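Local coordinates for protein 2-aminomuconate 6-semialdehyde dehydrogenase (Burkholderia cenocepacia, PDB 4U3W) that probably oxidises 2-aminomuconate 6-semialdehyde to 2-aminomuconate, as a tetrameric member of the aldehyde dehydrogenase family, at residues Val158-Leu163 against Leu491-Leu497. Numbering follows the deposited sequence. Where two conformers were deposited one is given.
Sequences VTRKPL and LDFYSEL. With MG (magnesium ion), chain E.
Arg-160 reaches from its strand to the end of helix 487-493 and grips Asp-492 side-on, NE (2.8 Å) and NH2 (2.9 Å) both donating to the single oxygen OD1. The carboxylate is turned 53° from the guanidinium plane, and neither bond is straight, with N-H...O angles of 136° and 130°. An extended chain from CG to NE gives Arg-160 this reach, and CB of Leu-491 lies over one guanidinium face. Asp-492 OD2 has its own salt bridge, to Arg-488 of the second subunit. Next along the strands, the backbones of Lys-161 and Glu-496 form an antiparallel hydrogen-bonded pair, with Lys-161 N to Glu-496 O at 3.1 Å and Glu-496 N to Lys-161 O at 2.8 Å. Leu-163 lays CD2 across the bent Glu-496 side chain, 3.6 Å from its CG, while Glu-496 OE1 forms a salt bridge with Arg-484 of the second subunit. A magnesium ion ties helix end to strand start through the carbonyl oxygens of Asp-492 and Ser-495, plus two waters. Strands 153-169 and 495-503, with 141-147, build the protruding arm that typically serves oligomerisation in aldehyde dehydrogenases, consistent with both intersubunit salt bridges; at its base Tyr-494 packs against helix 175-188 and Phe-493 against strand 268-272.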
loop_
_atom_site.group_PDB
_atom_site.type_symbol
_atom_site.label_atom_id
_atom_site.label_comp_id
_atom_site.label_asym_id
_atom_site.label_seq_id
_atom_site.Cartn_x
_atom_site.Cartn_y
_atom_site.Cartn_z
ATOM N N VAL A 158 0.182 13.315 0.002
ATOM C CA VAL A 158 1.450 13.333 -0.695
ATOM C C VAL A 158 1.277 13.432 -2.198
ATOM O O VAL A 158 0.673 12.559 -2.792
ATOM C CB VAL A 158 2.285 12.084 -0.363
ATOM C CG1 VAL A 158 3.636 12.172 -1.126
ATOM C CG2 VAL A 158 2.507 12.046 1.133
ATOM N N THR A 159 1.738 14.543 -2.796
ATOM C CA THR A 159 1.635 14.762 -4.235
ATOM C C THR A 159 2.982 14.465 -4.908
ATOM O O THR A 159 4.018 14.421 -4.248
ATOM C CB THR A 159 1.233 16.206 -4.582
ATOM O OG1 THR A 159 2.316 17.107 -4.259
ATOM C CG2 THR A 159 -0.032 16.612 -3.815
ATOM N N ARG A 160 2.964 14.225 -6.221
ATOM C CA ARG A 160 4.192 13.972 -7.002
ATOM C C ARG A 160 4.134 14.950 -8.147
ATOM O O ARG A 160 3.049 15.191 -8.709
ATOM C CB ARG A 160 4.247 12.534 -7.512
ATOM C CG ARG A 160 4.433 11.447 -6.435
ATOM C CD ARG A 160 4.839 10.148 -7.162
ATOM N NE ARG A 160 4.922 8.950 -6.331
ATOM C CZ ARG A 160 4.100 7.897 -6.451
ATOM N NH1 ARG A 160 3.132 7.906 -7.363
ATOM N NH2 ARG A 160 4.228 6.829 -5.657
ATOM N N LYS A 161 5.255 15.599 -8.445
ATOM C CA LYS A 161 5.332 16.392 -9.635
ATOM C C LYS A 161 6.662 15.946 -10.309
ATOM O O LYS A 161 7.497 15.304 -9.660
ATOM C CB LYS A 161 5.275 17.937 -9.317
ATOM C CG LYS A 161 6.361 18.470 -8.373
ATOM C CD LYS A 161 6.394 20.078 -8.221
ATOM C CE LYS A 161 5.198 20.580 -7.408
ATOM N NZ LYS A 161 5.164 19.986 -6.043
ATOM N N PRO A 162 6.861 16.277 -11.580
ATOM C CA PRO A 162 8.133 15.865 -12.192
ATOM C C PRO A 162 9.358 16.448 -11.444
ATOM O O PRO A 162 9.220 17.589 -10.941
ATOM C CB PRO A 162 8.057 16.482 -13.592
ATOM C CG PRO A 162 6.640 16.930 -13.810
ATOM C CD PRO A 162 6.039 17.129 -12.471
ATOM N N LEU A 163 10.500 15.734 -11.386
ATOM C CA LEU A 163 11.806 16.374 -11.043
ATOM C C LEU A 163 12.130 17.557 -11.960
ATOM O O LEU A 163 12.607 18.612 -11.512
ATOM C CB LEU A 163 12.957 15.377 -11.129
ATOM C CG LEU A 163 13.105 14.240 -10.120
ATOM C CD1 LEU A 163 14.326 13.364 -10.436
ATOM C CD2 LEU A 163 13.284 14.873 -8.760
ATOM N N LEU A 491 8.228 5.426 -10.040
ATOM C CA LEU A 491 7.276 6.494 -9.796
ATOM C C LEU A 491 7.880 7.561 -8.832
ATOM O O LEU A 491 7.751 8.773 -9.072
ATOM C CB LEU A 491 5.997 5.927 -9.175
ATOM C CG LEU A 491 5.131 4.999 -10.066
ATOM C CD1 LEU A 491 3.730 4.737 -9.435
ATOM C CD2 LEU A 491 5.033 5.380 -11.557
ATOM N N ASP A 492 8.507 7.094 -7.746
ATOM C CA ASP A 492 9.067 7.989 -6.742
ATOM C C ASP A 492 10.379 8.607 -7.227
ATOM O O ASP A 492 10.599 9.801 -6.989
ATOM C CB ASP A 492 9.314 7.277 -5.404
ATOM C CG ASP A 492 8.028 6.976 -4.661
ATOM O OD1 ASP A 492 6.970 7.578 -4.997
ATOM O OD2 ASP A 492 8.097 6.148 -3.739
ATOM N N PHE A 493 11.223 7.839 -7.926
ATOM C CA PHE A 493 12.500 8.424 -8.311
ATOM C C PHE A 493 12.327 9.580 -9.302
ATOM O O PHE A 493 12.971 10.619 -9.166
ATOM C CB PHE A 493 13.459 7.439 -8.948
ATOM C CG PHE A 493 14.707 8.107 -9.413
ATOM C CD1 PHE A 493 15.661 8.509 -8.481
ATOM C CD2 PHE A 493 14.921 8.404 -10.767
ATOM C CE1 PHE A 493 16.846 9.182 -8.890
ATOM C CE2 PHE A 493 16.086 9.080 -11.192
ATOM C CZ PHE A 493 17.058 9.462 -10.252
ATOM N N TYR A 494 11.517 9.367 -10.324
ATOM C CA TYR A 494 11.356 10.356 -11.372
ATOM C C TYR A 494 10.378 11.493 -11.003
ATOM O O TYR A 494 9.964 12.245 -11.901
ATOM C CB TYR A 494 10.906 9.672 -12.665
ATOM C CG TYR A 494 11.989 8.755 -13.228
ATOM C CD1 TYR A 494 13.049 9.269 -14.001
ATOM C CD2 TYR A 494 11.965 7.383 -12.968
ATOM C CE1 TYR A 494 14.053 8.430 -14.494
ATOM C CE2 TYR A 494 12.948 6.534 -13.458
ATOM C CZ TYR A 494 13.981 7.045 -14.224
ATOM O OH TYR A 494 14.945 6.195 -14.690
ATOM N N SER A 495 10.009 11.588 -9.715
ATOM C CA SER A 495 9.141 12.650 -9.189
ATOM C C SER A 495 9.714 13.333 -7.945
ATOM O O SER A 495 10.405 12.678 -7.154
ATOM C CB SER A 495 7.754 12.100 -8.799
ATOM O OG SER A 495 7.047 11.695 -9.937
ATOM N N GLU A 496 9.346 14.600 -7.723
ATOM C CA GLU A 496 9.549 15.171 -6.387
ATOM C C GLU A 496 8.254 14.910 -5.580
ATOM O O GLU A 496 7.165 15.245 -6.051
ATOM C CB GLU A 496 9.863 16.680 -6.414
ATOM C CG GLU A 496 11.401 17.055 -6.635
ATOM C CD GLU A 496 12.431 16.530 -5.555
ATOM O OE1 GLU A 496 12.075 16.035 -4.487
ATOM O OE2 GLU A 496 13.643 16.621 -5.806
ATOM N N LEU A 497 8.393 14.289 -4.406
ATOM C CA LEU A 497 7.278 14.107 -3.464
ATOM C C LEU A 497 7.089 15.404 -2.697
ATOM O O LEU A 497 8.074 15.952 -2.185
ATOM C CB LEU A 497 7.557 13.003 -2.460
ATOM C CG LEU A 497 7.249 11.591 -2.918
ATOM C CD1 LEU A 497 8.005 11.279 -4.214
ATOM C CD2 LEU A 497 7.551 10.577 -1.788
HETATM MG MG MG E . 11.599 11.620 -5.961
HETATM O O HOH W 1 13.742 11.410 -6.685
HETATM O O HOH W 2 11.376 13.430 -4.200
#